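Local coordinates for protein FMN-dependent nitronate monooxygenase (Shewanella oneidensis, PDB 5LSM) that binds FMN and probably uses it to oxidise propionate 3-nitronate with molecular oxygen to 3-oxopropanoate, a detoxifying reaction, at residues A53-I58 and K64-N69; S33-L38 and P335-T340; R7-E12 and G148-S153. One frame throughout, in Å; residues are numbered along the deposited sequence.

Interaction 1: A53-I58 and K64-N69. With FMN (flavin mononucleotide), chain I.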
ATOM      1  N   ALA A  53      36.956  -0.829   7.330  1.00 34.30           N
ATOM      2  CA  ALA A  53      37.244   0.605   7.222  1.00 35.81           C
ATOM      3  C   ALA A  53      36.058   1.414   7.741  1.00 39.25           C
ATOM      4  O   ALA A  53      36.202   2.288   8.582  1.00 41.51           O
ATOM      5  CB  ALA A  53      37.534   0.980   5.762  1.00 31.72           C
ATOM      6  N   GLU A  54      34.877   1.098   7.233  1.00 42.53           N
ATOM      7  CA  GLU A  54      33.723   1.927   7.471  1.00 44.72           C
ATOM      8  C   GLU A  54      33.274   1.831   8.932  1.00 42.79           C
ATOM      9  O   GLU A  54      32.874   2.829   9.522  1.00 44.45           O
ATOM     10  CB  GLU A  54      32.602   1.572   6.503  1.00 40.31           C
ATOM     11  CG  GLU A  54      31.727   2.757   6.167  1.00 49.47           C
ATOM     12  CD  GLU A  54      31.964   3.320   4.789  1.00 46.87           C
ATOM     13  OE1 GLU A  54      32.270   4.518   4.704  1.00 53.45           O
ATOM     14  OE2 GLU A  54      31.734   2.602   3.794  1.00 57.01           O
ATOM     15  N   LEU A  55      33.480   0.672   9.549  1.00 39.41           N
ATOM     16  CA  LEU A  55      33.168   0.504  10.970  1.00 39.52           C
ATOM     17  C   LEU A  55      34.188   1.208  11.832  1.00 42.53           C
ATOM     18  O   LEU A  55      33.847   1.706  12.906  1.00 37.96           O
ATOM     19  CB  LEU A  55      33.094  -0.983  11.364  1.00 38.85           C
ATOM     20  CG  LEU A  55      31.754  -1.663  11.060  1.00 41.32           C
ATOM     21  CD1 LEU A  55      31.919  -3.167  10.972  1.00 44.36           C
ATOM     22  CD2 LEU A  55      30.704  -1.296  12.101  1.00 40.72           C
ATOM     23  N   THR A  56      35.450   1.194  11.395  1.00 36.12           N
ATOM     24  CA  THR A  56      36.494   1.913  12.104  1.00 36.13           C
ATOM     25  C   THR A  56      36.211   3.433  12.048  1.00 34.13           C
ATOM     26  O   THR A  56      36.217   4.117  13.081  1.00 30.45           O
ATOM     27  CB  THR A  56      37.908   1.547  11.559  1.00 39.13           C
ATOM     28  OG1 THR A  56      38.234   0.207  11.952  1.00 41.47           O
ATOM     29  CG2 THR A  56      38.983   2.474  12.113  1.00 36.59           C
ATOM     30  N   ALA A  57      35.837   3.928  10.870  1.00 34.64           N
ATOM     31  CA  ALA A  57      35.423   5.325  10.727  1.00 36.21           C
ATOM     32  C   ALA A  57      34.220   5.689  11.612  1.00 35.49           C
ATOM     33  O   ALA A  57      34.180   6.777  12.183  1.00 38.86           O
ATOM     34  CB  ALA A  57      35.131   5.656   9.275  1.00 34.86           C
ATOM     35  N   ILE A  58      33.259   4.786  11.761  1.00 35.27           N
ATOM     36  CA  ILE A  58      32.134   5.062  12.658  1.00 33.95           C
ATOM     37  C   ILE A  58      32.596   5.170  14.112  1.00 37.64           C
ATOM     38  O   ILE A  58      32.240   6.123  14.813  1.00 44.66           O
ATOM     39  CB  ILE A  58      31.015   4.013  12.522  1.00 31.28           C
ATOM     40  CG1 ILE A  58      30.277   4.213  11.190  1.00 33.46           C
ATOM     41  CG2 ILE A  58      30.029   4.114  13.684  1.00 30.70           C
ATOM     42  CD1 ILE A  58      29.540   2.976  10.697  1.00 32.92           C
ATOM     43  N   LYS A  64      28.070   6.012  20.407  1.00 30.78           N
ATOM     44  CA  LYS A  64      26.654   5.712  20.486  1.00 33.23           C
ATOM     45  C   LYS A  64      26.281   4.515  19.606  1.00 30.04           C
ATOM     46  O   LYS A  64      27.037   4.140  18.707  1.00 25.85           O
ATOM     47  CB  LYS A  64      25.839   6.949  20.123  1.00 40.16           C
ATOM     48  CG  LYS A  64      25.805   7.968  21.253  1.00 41.22           C
ATOM     49  CD  LYS A  64      25.126   9.249  20.833  1.00 46.38           C
ATOM     50  CE  LYS A  64      24.888  10.161  22.023  1.00 53.51           C
ATOM     51  NZ  LYS A  64      24.241  11.431  21.592  1.00 58.30           N
ATOM     52  N   PRO A  65      25.156   3.858  19.924  1.00 33.08           N
ATOM     53  CA  PRO A  65      24.688   2.653  19.215  1.00 35.14           C
ATOM     54  C   PRO A  65      24.568   2.811  17.704  1.00 34.90           C
ATOM     55  O   PRO A  65      24.331   3.913  17.201  1.00 33.19           O
ATOM     56  CB  PRO A  65      23.316   2.395  19.823  1.00 32.51           C
ATOM     57  CG  PRO A  65      23.408   2.978  21.195  1.00 34.59           C
ATOM     58  CD  PRO A  65      24.302   4.174  21.083  1.00 33.27           C
ATOM     59  N   ILE A  66      24.856   1.725  16.998  1.00 34.44           N
ATOM     60  CA  ILE A  66      24.673   1.663  15.562  1.00 36.88           C
ATOM     61  C   ILE A  66      24.143   0.310  15.146  1.00 32.00           C
ATOM     62  O   ILE A  66      24.243  -0.674  15.883  1.00 33.40           O
ATOM     63  CB  ILE A  66      25.991   1.907  14.805  1.00 40.21           C
ATOM     64  CG1 ILE A  66      26.931   0.721  14.978  1.00 43.11           C
ATOM     65  CG2 ILE A  66      26.642   3.189  15.283  1.00 42.07           C
ATOM     66  CD1 ILE A  66      28.344   1.024  14.549  1.00 51.16           C
ATOM     67  N   ASN A  67      23.673   0.273  13.907  1.00 33.14           N
ATOM     68  CA  ASN A  67      22.973  -0.858  13.317  1.00 28.80           C
ATOM     69  C   ASN A  67      23.745  -1.183  12.064  1.00 29.58           C
ATOM     70  O   ASN A  67      23.967  -0.304  11.253  1.00 30.09           O
ATOM     71  CB  ASN A  67      21.540  -0.422  12.986  1.00 29.89           C
ATOM     72  CG  ASN A  67      20.830  -1.340  11.983  1.00 30.80           C
ATOM     73  OD1 ASN A  67      21.093  -2.545  11.892  1.00 29.15           O
ATOM     74  ND2 ASN A  67      19.855  -0.776  11.291  1.00 30.35           N
ATOM     75  N   VAL A  68      24.307  -2.386  11.976  1.00 33.36           N
ATOM     76  CA  VAL A  68      24.954  -2.821  10.729  1.00 32.00           C
ATOM     77  C   VAL A  68      24.045  -3.804  10.001  1.00 32.88           C
ATOM     78  O   VAL A  68      23.431  -4.683  10.628  1.00 31.89           O
ATOM     79  CB  VAL A  68      26.371  -3.429  10.956  1.00 31.87           C
ATOM     80  CG1 VAL A  68      27.191  -2.528  11.852  1.00 30.94           C
ATOM     81  CG2 VAL A  68      26.289  -4.823  11.562  1.00 33.72           C
ATOM     82  N   ASN A  69      23.891  -3.587   8.693  1.00 32.54           N
ATOM     83  CA  ASN A  69      22.856  -4.262   7.905  1.00 29.77           C
ATOM     84  C   ASN A  69      23.465  -5.230   6.899  1.00 28.92           C
ATOM     85  O   ASN A  69      24.429  -4.875   6.211  1.00 29.87           O
ATOM     86  CB  ASN A  69      22.012  -3.225   7.162  1.00 29.29           C
ATOM     87  CG  ASN A  69      20.921  -3.855   6.334  1.00 30.83           C
ATOM     88  OD1 ASN A  69      21.074  -4.041   5.119  1.00 34.57           O
ATOM     89  ND2 ASN A  69      19.854  -4.292   7.002  1.00 29.10           N
TER
HETATM   90  N1  FMN I 401      17.012  -2.213   3.542  1.00 45.96           N
HETATM   91  C2  FMN I 401      18.003  -3.081   3.894  1.00 44.75           C
HETATM   92  O2  FMN I 401      17.763  -3.978   4.742  1.00 50.31           O
HETATM   93  N3  FMN I 401      19.235  -3.030   3.345  1.00 46.11           N
HETATM   94  C4  FMN I 401      19.559  -2.110   2.424  1.00 43.67           C
HETATM   95  O4  FMN I 401      20.691  -2.068   1.910  1.00 35.35           O
HETATM   96  C4A FMN I 401      18.526  -1.147   1.994  1.00 44.97           C
HETATM   97  N5  FMN I 401      18.812  -0.196   1.103  1.00 48.31           N
HETATM   98  C5A FMN I 401      17.904   0.732   0.753  1.00 50.46           C
HETATM   99  C6  FMN I 401      18.292   1.706  -0.164  1.00 49.69           C
HETATM  100  C7  FMN I 401      17.411   2.694  -0.553  1.00 45.30           C
HETATM  101  C7M FMN I 401      17.875   3.706  -1.569  1.00 43.61           C
HETATM  102  C8  FMN I 401      16.032   2.708   0.013  1.00 41.56           C
HETATM  103  C8M FMN I 401      15.062   3.784  -0.425  1.00 42.69           C
HETATM  104  C9  FMN I 401      15.634   1.726   0.933  1.00 40.78           C
HETATM  105  C9A FMN I 401      16.528   0.719   1.332  1.00 45.83           C
HETATM  106  N10 FMN I 401      16.210  -0.286   2.299  1.00 47.05           N
HETATM  107  C10 FMN I 401      17.201  -1.238   2.625  1.00 42.72           C
HETATM  108  C1' FMN I 401      14.874  -0.410   2.909  1.00 46.15           C
HETATM  109  C2' FMN I 401      14.748   0.438   4.163  1.00 45.52           C
HETATM  110  O2' FMN I 401      15.365  -0.259   5.262  1.00 46.76           O
HETATM  111  C3' FMN I 401      13.276   0.728   4.490  1.00 40.25           C
HETATM  112  O3' FMN I 401      12.516  -0.482   4.399  1.00 37.97           O
HETATM  113  C4' FMN I 401      12.615   1.742   3.555  1.00 37.41           C
HETATM  114  O4' FMN I 401      13.499   2.787   3.133  1.00 31.76           O
HETATM  115  C5' FMN I 401      11.407   2.325   4.270  1.00 34.79           C
HETATM  116  O5' FMN I 401      10.625   3.139   3.399  1.00 32.72           O
HETATM  117  P   FMN I 401      10.942   4.687   3.093  1.00 26.93           P
HETATM  118  O1P FMN I 401      11.533   5.290   4.348  1.00 28.13           O
HETATM  119  O2P FMN I 401       9.584   5.233   2.736  1.00 26.88           O
HETATM  120  O3P FMN I 401      11.901   4.587   1.961  1.00 27.63           O

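Interaction 2: S33-L38 and P335-T340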
ATOM      1  N   SER A  33      23.209   8.670  14.806  1.00 26.99           N
ATOM      2  CA  SER A  33      23.488   8.134  16.142  1.00 26.41           C
ATOM      3  C   SER A  33      23.908   9.239  17.110  1.00 29.25           C
ATOM      4  O   SER A  33      23.403   9.293  18.239  1.00 28.42           O
ATOM      5  CB  SER A  33      24.534   7.030  16.095  1.00 26.24           C
ATOM      6  OG  SER A  33      23.983   5.828  15.569  1.00 23.62           O
ATOM      7  N   GLU A  34      24.741  10.176  16.642  1.00 31.51           N
ATOM      8  CA  GLU A  34      25.127  11.334  17.462  1.00 34.72           C
ATOM      9  C   GLU A  34      23.931  12.192  17.813  1.00 34.18           C
ATOM     10  O   GLU A  34      23.817  12.670  18.936  1.00 37.73           O
ATOM     11  CB  GLU A  34      26.197  12.186  16.768  1.00 38.98           C
ATOM     12  CG  GLU A  34      27.631  11.704  16.994  1.00 44.28           C
ATOM     13  CD  GLU A  34      28.129  11.914  18.438  1.00 51.12           C
ATOM     14  OE1 GLU A  34      28.120  10.944  19.249  1.00 41.73           O
ATOM     15  OE2 GLU A  34      28.575  13.046  18.751  1.00 58.36           O
ATOM     16  N   ALA A  35      22.983  12.298  16.885  1.00 35.99           N
ATOM     17  CA  ALA A  35      21.773  13.094  17.109  1.00 32.62           C
ATOM     18  C   ALA A  35      20.840  12.485  18.131  1.00 29.22           C
ATOM     19  O   ALA A  35      19.965  13.175  18.626  1.00 26.00           O
ATOM     20  CB  ALA A  35      21.027  13.312  15.805  1.00 35.33           C
ATOM     21  N   GLY A  36      20.967  11.175  18.367  1.00 28.37           N
ATOM     22  CA  GLY A  36      20.180  10.481  19.397  1.00 28.11           C
ATOM     23  C   GLY A  36      19.286   9.339  18.905  1.00 29.01           C
ATOM     24  O   GLY A  36      18.518   8.757  19.693  1.00 29.41           O
ATOM     25  N   GLY A  37      19.347   9.043  17.606  1.00 28.96           N
ATOM     26  CA  GLY A  37      18.620   7.908  17.023  1.00 30.32           C
ATOM     27  C   GLY A  37      19.550   6.741  16.792  1.00 30.32           C
ATOM     28  O   GLY A  37      20.622   6.673  17.389  1.00 34.68           O
ATOM     29  N   LEU A  38      19.144   5.813  15.935  1.00 29.37           N
ATOM     30  CA  LEU A  38      20.005   4.683  15.579  1.00 31.48           C
ATOM     31  C   LEU A  38      20.467   4.837  14.143  1.00 29.45           C
ATOM     32  O   LEU A  38      19.663   4.747  13.221  1.00 29.27           O
ATOM     33  CB  LEU A  38      19.270   3.346  15.764  1.00 31.05           C
ATOM     34  CG  LEU A  38      20.079   2.049  15.586  1.00 32.39           C
ATOM     35  CD1 LEU A  38      20.985   1.783  16.775  1.00 32.58           C
ATOM     36  CD2 LEU A  38      19.158   0.860  15.383  1.00 33.57           C
ATOM     37  N   PRO A 335      21.151  19.156   7.275  1.00 35.11           N
ATOM     38  CA  PRO A 335      21.915  18.124   7.960  1.00 31.07           C
ATOM     39  C   PRO A 335      21.029  17.067   8.604  1.00 32.07           C
ATOM     40  O   PRO A 335      20.029  17.406   9.235  1.00 28.19           O
ATOM     41  CB  PRO A 335      22.688  18.908   9.031  1.00 30.03           C
ATOM     42  CG  PRO A 335      22.848  20.274   8.448  1.00 30.67           C
ATOM     43  CD  PRO A 335      21.615  20.519   7.621  1.00 31.44           C
ATOM     44  N   ALA A 336      21.424  15.797   8.448  1.00 34.62           N
ATOM     45  CA  ALA A 336      20.648  14.632   8.911  1.00 30.21           C
ATOM     46  C   ALA A 336      20.370  14.659  10.408  1.00 30.10           C
ATOM     47  O   ALA A 336      19.334  14.152  10.870  1.00 28.28           O
ATOM     48  CB  ALA A 336      21.379  13.348   8.562  1.00 28.96           C
ATOM     49  N   ALA A 337      21.312  15.185  11.175  1.00 28.64           N
ATOM     50  CA  ALA A 337      21.071  15.381  12.609  1.00 31.31           C
ATOM     51  C   ALA A 337      19.897  16.347  12.847  1.00 29.05           C
ATOM     52  O   ALA A 337      18.986  16.039  13.622  1.00 33.17           O
ATOM     53  CB  ALA A 337      22.333  15.879  13.292  1.00 28.75           C
ATOM     54  N   ASP A 338      19.890  17.473  12.131  1.00 29.57           N
ATOM     55  CA  ASP A 338      18.772  18.428  12.186  1.00 30.65           C
ATOM     56  C   ASP A 338      17.465  17.750  11.786  1.00 30.25           C
ATOM     57  O   ASP A 338      16.432  17.900  12.463  1.00 25.59           O
ATOM     58  CB  ASP A 338      19.002  19.631  11.250  1.00 34.10           C
ATOM     59  CG  ASP A 338      20.185  20.525  11.680  1.00 37.01           C
ATOM     60  OD1 ASP A 338      20.450  20.653  12.896  1.00 38.30           O
ATOM     61  OD2 ASP A 338      20.806  21.156  10.785  1.00 38.96           O
ATOM     62  N   LEU A 339      17.527  16.979  10.701  1.00 28.60           N
ATOM     63  CA  LEU A 339      16.347  16.252  10.179  1.00 27.84           C
ATOM     64  C   LEU A 339      15.853  15.183  11.154  1.00 29.03           C
ATOM     65  O   LEU A 339      14.648  15.049  11.382  1.00 32.58           O
ATOM     66  CB  LEU A 339      16.682  15.615   8.828  1.00 26.57           C
ATOM     67  CG  LEU A 339      15.540  15.108   7.974  1.00 29.06           C
ATOM     68  CD1 LEU A 339      14.521  16.187   7.641  1.00 28.64           C
ATOM     69  CD2 LEU A 339      16.114  14.522   6.702  1.00 32.16           C
ATOM     70  N   THR A 340      16.779  14.456  11.771  1.00 27.61           N
ATOM     71  CA  THR A 340      16.399  13.452  12.771  1.00 31.08           C
ATOM     72  C   THR A 340      15.596  14.042  13.920  1.00 30.46           C
ATOM     73  O   THR A 340      14.641  13.422  14.392  1.00 33.77           O
ATOM     74  CB  THR A 340      17.615  12.701  13.326  1.00 32.60           C
ATOM     75  OG1 THR A 340      18.212  11.921  12.272  1.00 37.03           O
ATOM     76  CG2 THR A 340      17.209  11.792  14.452  1.00 34.09           C
TER

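Interaction 3: R7-E12 and G148-S153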
ATOM      1  N   ARG A   7      15.044   1.921  25.342  1.00 39.25           N
ATOM      2  CA  ARG A   7      15.748   1.214  26.427  1.00 42.31           C
ATOM      3  C   ARG A   7      16.563   0.025  25.887  1.00 43.28           C
ATOM      4  O   ARG A   7      17.773  -0.029  26.089  1.00 47.03           O
ATOM      5  CB  ARG A   7      14.770   0.752  27.520  1.00 41.53           C
ATOM      6  N   LEU A   8      15.931  -0.854  25.109  1.00 42.21           N
ATOM      7  CA  LEU A   8      16.614  -2.053  24.582  1.00 38.26           C
ATOM      8  C   LEU A   8      17.845  -1.727  23.718  1.00 37.13           C
ATOM      9  O   LEU A   8      18.796  -2.504  23.685  1.00 40.22           O
ATOM     10  CB  LEU A   8      15.638  -2.957  23.804  1.00 36.60           C
ATOM     11  CG  LEU A   8      16.226  -4.303  23.345  1.00 42.75           C
ATOM     12  CD1 LEU A   8      16.329  -5.288  24.503  1.00 44.06           C
ATOM     13  CD2 LEU A   8      15.445  -4.925  22.196  1.00 42.70           C
ATOM     14  N   PHE A   9      17.807  -0.616  22.989  1.00 33.72           N
ATOM     15  CA  PHE A   9      18.883  -0.276  22.058  1.00 34.33           C
ATOM     16  C   PHE A   9      19.852   0.704  22.714  1.00 35.23           C
ATOM     17  O   PHE A   9      20.911   1.009  22.149  1.00 30.19           O
ATOM     18  CB  PHE A   9      18.325   0.401  20.794  1.00 39.29           C
ATOM     19  CG  PHE A   9      17.663  -0.533  19.803  1.00 37.72           C
ATOM     20  CD1 PHE A   9      17.881  -1.903  19.824  1.00 37.56           C
ATOM     21  CD2 PHE A   9      16.907  -0.003  18.764  1.00 40.47           C
ATOM     22  CE1 PHE A   9      17.282  -2.734  18.893  1.00 37.32           C
ATOM     23  CE2 PHE A   9      16.332  -0.827  17.807  1.00 42.82           C
ATOM     24  CZ  PHE A   9      16.528  -2.196  17.868  1.00 39.25           C
ATOM     25  N   GLY A  10      19.426   1.296  23.829  1.00 31.04           N
ATOM     26  CA  GLY A  10      20.191   2.340  24.486  1.00 31.09           C
ATOM     27  C   GLY A  10      20.313   3.627  23.676  1.00 32.90           C
ATOM     28  O   GLY A  10      21.382   4.215  23.632  1.00 36.48           O
ATOM     29  N   ILE A  11      19.210   4.082  23.074  1.00 33.65           N
ATOM     30  CA  ILE A  11      19.195   5.325  22.282  1.00 32.62           C
ATOM     31  C   ILE A  11      18.165   6.303  22.824  1.00 34.81           C
ATOM     32  O   ILE A  11      17.240   5.915  23.551  1.00 38.22           O
ATOM     33  CB  ILE A  11      18.878   5.092  20.788  1.00 30.29           C
ATOM     34  CG1 ILE A  11      17.578   4.313  20.618  1.00 35.97           C
ATOM     35  CG2 ILE A  11      20.017   4.354  20.111  1.00 32.95           C
ATOM     36  CD1 ILE A  11      17.197   4.081  19.171  1.00 39.46           C
ATOM     37  N   GLU A  12      18.299   7.562  22.421  1.00 32.89           N
ATOM     38  CA  GLU A  12      17.464   8.620  22.952  1.00 37.93           C
ATOM     39  C   GLU A  12      16.114   8.678  22.214  1.00 41.00           C
ATOM     40  O   GLU A  12      15.070   8.833  22.837  1.00 38.14           O
ATOM     41  CB  GLU A  12      18.197   9.960  22.859  1.00 42.26           C
ATOM     42  CG  GLU A  12      17.843  10.952  23.956  1.00 55.10           C
ATOM     43  CD  GLU A  12      18.491  12.316  23.738  1.00 62.98           C
ATOM     44  OE1 GLU A  12      19.714  12.362  23.491  1.00 64.06           O
ATOM     45  OE2 GLU A  12      17.778  13.341  23.814  1.00 61.93           O
ATOM     46  N   GLY A 148      26.428  -9.487  22.481  1.00 31.64           N
ATOM     47  CA  GLY A 148      25.508  -8.524  23.081  1.00 33.54           C
ATOM     48  C   GLY A 148      24.559  -7.874  22.081  1.00 34.41           C
ATOM     49  O   GLY A 148      23.636  -7.158  22.476  1.00 32.87           O
ATOM     50  N   SER A 149      24.784  -8.129  20.787  1.00 36.93           N
ATOM     51  CA  SER A 149      24.048  -7.469  19.709  1.00 32.60           C
ATOM     52  C   SER A 149      22.591  -7.875  19.742  1.00 35.62           C
ATOM     53  O   SER A 149      22.273  -9.030  19.982  1.00 42.11           O
ATOM     54  CB  SER A 149      24.625  -7.854  18.364  1.00 31.16           C
ATOM     55  OG  SER A 149      26.010  -7.596  18.319  1.00 29.84           O
ATOM     56  N   LYS A 150      21.705  -6.903  19.584  1.00 37.67           N
ATOM     57  CA  LYS A 150      20.310  -7.204  19.313  1.00 38.15           C
ATOM     58  C   LYS A 150      20.186  -7.497  17.847  1.00 32.80           C
ATOM     59  O   LYS A 150      20.849  -6.867  17.022  1.00 34.60           O
ATOM     60  CB  LYS A 150      19.408  -6.015  19.663  1.00 40.20           C
ATOM     61  CG  LYS A 150      19.565  -5.514  21.078  1.00 39.88           C
ATOM     62  CD  LYS A 150      19.193  -6.580  22.092  1.00 43.72           C
ATOM     63  CE  LYS A 150      19.539  -6.128  23.508  1.00 44.55           C
ATOM     64  NZ  LYS A 150      21.010  -5.886  23.632  1.00 48.61           N
ATOM     65  N   VAL A 151      19.307  -8.424  17.516  1.00 32.26           N
ATOM     66  CA  VAL A 151      19.086  -8.799  16.132  1.00 33.16           C
ATOM     67  C   VAL A 151      17.685  -8.402  15.695  1.00 32.59           C
ATOM     68  O   VAL A 151      16.697  -8.791  16.337  1.00 37.15           O
ATOM     69  CB  VAL A 151      19.269 -10.306  15.943  1.00 32.28           C
ATOM     70  CG1 VAL A 151      18.763 -10.750  14.581  1.00 37.09           C
ATOM     71  CG2 VAL A 151      20.734 -10.677  16.107  1.00 37.81           C
ATOM     72  N   ILE A 152      17.610  -7.675  14.582  1.00 29.52           N
ATOM     73  CA  ILE A 152      16.334  -7.344  13.948  1.00 29.97           C
ATOM     74  C   ILE A 152      16.289  -7.750  12.463  1.00 31.47           C
ATOM     75  O   ILE A 152      17.332  -7.894  11.820  1.00 25.91           O
ATOM     76  CB  ILE A 152      16.027  -5.840  14.061  1.00 28.18           C
ATOM     77  CG1 ILE A 152      17.023  -5.020  13.248  1.00 25.32           C
ATOM     78  CG2 ILE A 152      16.060  -5.395  15.508  1.00 27.72           C
ATOM     79  CD1 ILE A 152      16.689  -3.548  13.221  1.00 26.06           C
ATOM     80  N   SER A 153      15.073  -7.940  11.933  1.00 30.23           N
ATOM     81  CA  SER A 153      14.889  -8.313  10.525  1.00 30.96           C
ATOM     82  C   SER A 153      13.562  -7.822   9.996  1.00 30.36           C
ATOM     83  O   SER A 153      12.715  -7.355  10.761  1.00 28.48           O
ATOM     84  CB  SER A 153      14.985  -9.819  10.323  1.00 33.28           C
ATOM     85  OG  SER A 153      14.734 -10.155   8.959  1.00 36.69           O
TER

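Interaction 1: A53-I58 and K64-N69
Ile58 and Ile66 meet tip to tip, with Ile58 CG2 3.6 Å from Ile66 CD1. Ile66 CG2 adds a second touch on the same methyl of Ile58. One turn back on the helix, Leu55 reaches the strand through CD2, which lies 3.7 Å from Val68 CG1. The two side chains cross at about a right angle. Leu55 CD2 also touches Ile66 CD1, so Leu55 bridges both strand residues. Leu55 CG lies beside its own backbone N (chi1 -82°), and this carries the branch over to the strand. No hydrogen bond crosses between the segments, and all four residues are buried.

The pair belongs to the beta-alpha-beta unit 39-42, 48-59, 66-71 of a TIM barrel. The axes of 53-58 and 66-69 are antiparallel (172°) and 11.4 Å apart at their closest. Leu41 of the preceding strand and Leu121 and Phe124 of helix 115-124 fill in around Leu55.

On the other face of strand 66-71, Asn69 binds the flavin. FMN N3 donates to Asn69 OD1 at 2.7 Å, with an N-H...O angle of 139°. Asn69 ND2 gives a weak bond to FMN O2 at 3.1 Å. Thus the amide meets a neighbouring donor and acceptor of the pyrimidine ring. Ser130 OG is hydrogen-bonded to Asn69 ND2 and to Asn67 OD1, consistent with a second-shell role in positioning the amide.

Interaction 2: S33-L38 and P335-T340
Ala35 and Ala337 bring two helices together in a small apolar contact at the periphery of the barrel. Ala35 lies in the last turn of helix 26-35. Ala337 lies in the first turn of helix 336-342, near the C terminus of the modelled chain. Their CB atoms are 3.8 Å apart, and Ala35 CB is equally close to Ala337 CA. Such small side chains let the backbones come near, with the two CA atoms 5.1 Å apart. One turn on, Thr340 extends the contact, its CB 4.3 Å from Ala35 CB. The segments share no hydrogen bond.

Helix 26-35 follows the first strand, 15-17, of the TIM barrel. It ends in a Schellman motif, with Gly36 at positive phi (120°) and its N bonded to Ser33 O. The chain then turns into strand 39-42. Just before that strand, the backbone of Leu38 bonds to Ile15 and Gln17, where the barrel closes between its first and second strands.

Pro335 is the N-cap residue of the late helix, and Ala336 N is held by Glu246 OE1. Thr340 presents its methyl side to the early helix. The main polar partner of its OG1 is Tyr241 OH, in a loop that follows strand 234-237. OG1 sits beside the backbone N (chi1 -66°) and also bonds back to its own helix, donating to Ala336 O at 2.9 Å. It comes in tilted 33° from the carbonyl plane. Thr340 N donates to Ala336 O as well, from the opposite face of that plane, so two bonds grip this oxygen. Val32 also touches Thr340, and Leu28 touches Ala336.

Interaction 3: R7-E12 and G148-S153
Leu8 packs on the aliphatic chain of Lys150, and this makes up much of the apolar contact. Leu8 CD1 is 3.5 Å from Lys150 CE, and Leu8 CG lies over CE and CD of the same chain. The two side chains cross obliquely. Phe9 adds an edge-on approach. Its CE1 is 4.0 Å from Lys150 CB and its CZ is 4.0 Å from Ile152 CG2. Both partners sit near the ring plane, so it is the ring's rim, not its face, that meets the strand. Val128 and Leu38 pack against the same aromatic side chain.

The polar part stays within 148-153. Lys150 is bent at chi2 (-62°) and again at chi4 (-61°). This folds its ammonium group back to Gly148 O, 3.1 Å from Lys150 NZ. The approach is nearly in line with the carbonyl bond, at 168°.

Backbone turns set up both segments: Gly10 and Gly148 each end a helix in a Schellman motif. Helix 4-9 lies across the N-terminal ends of the strands, away from the FMN end. Its buried Phe9 is consistent with the N-terminal helix covering the bottom of a TIM barrel.

In the fold
From the N terminus, residues 7-12 come first and later meet 148-153, so interaction 3 closes a loop that holds the first four strands and ends on the fifth. Residues 33-38 follow and are met by 335-340 near the end of the chain, so interaction 2 closes a longer loop. These two cross, since their segments alternate along the chain. Interaction 1 is local and nested inside both loops. It joins a barrel helix to the next strand, interaction 3 joins the N-terminal helix to a later strand, and interaction 2 joins an early helix to the last one. The three also touch directly: Pro65 packs on Phe9 and Ile11, Lys64 NZ probably hydrogen-bonds Glu34 O, and Gly37 meets Ile11.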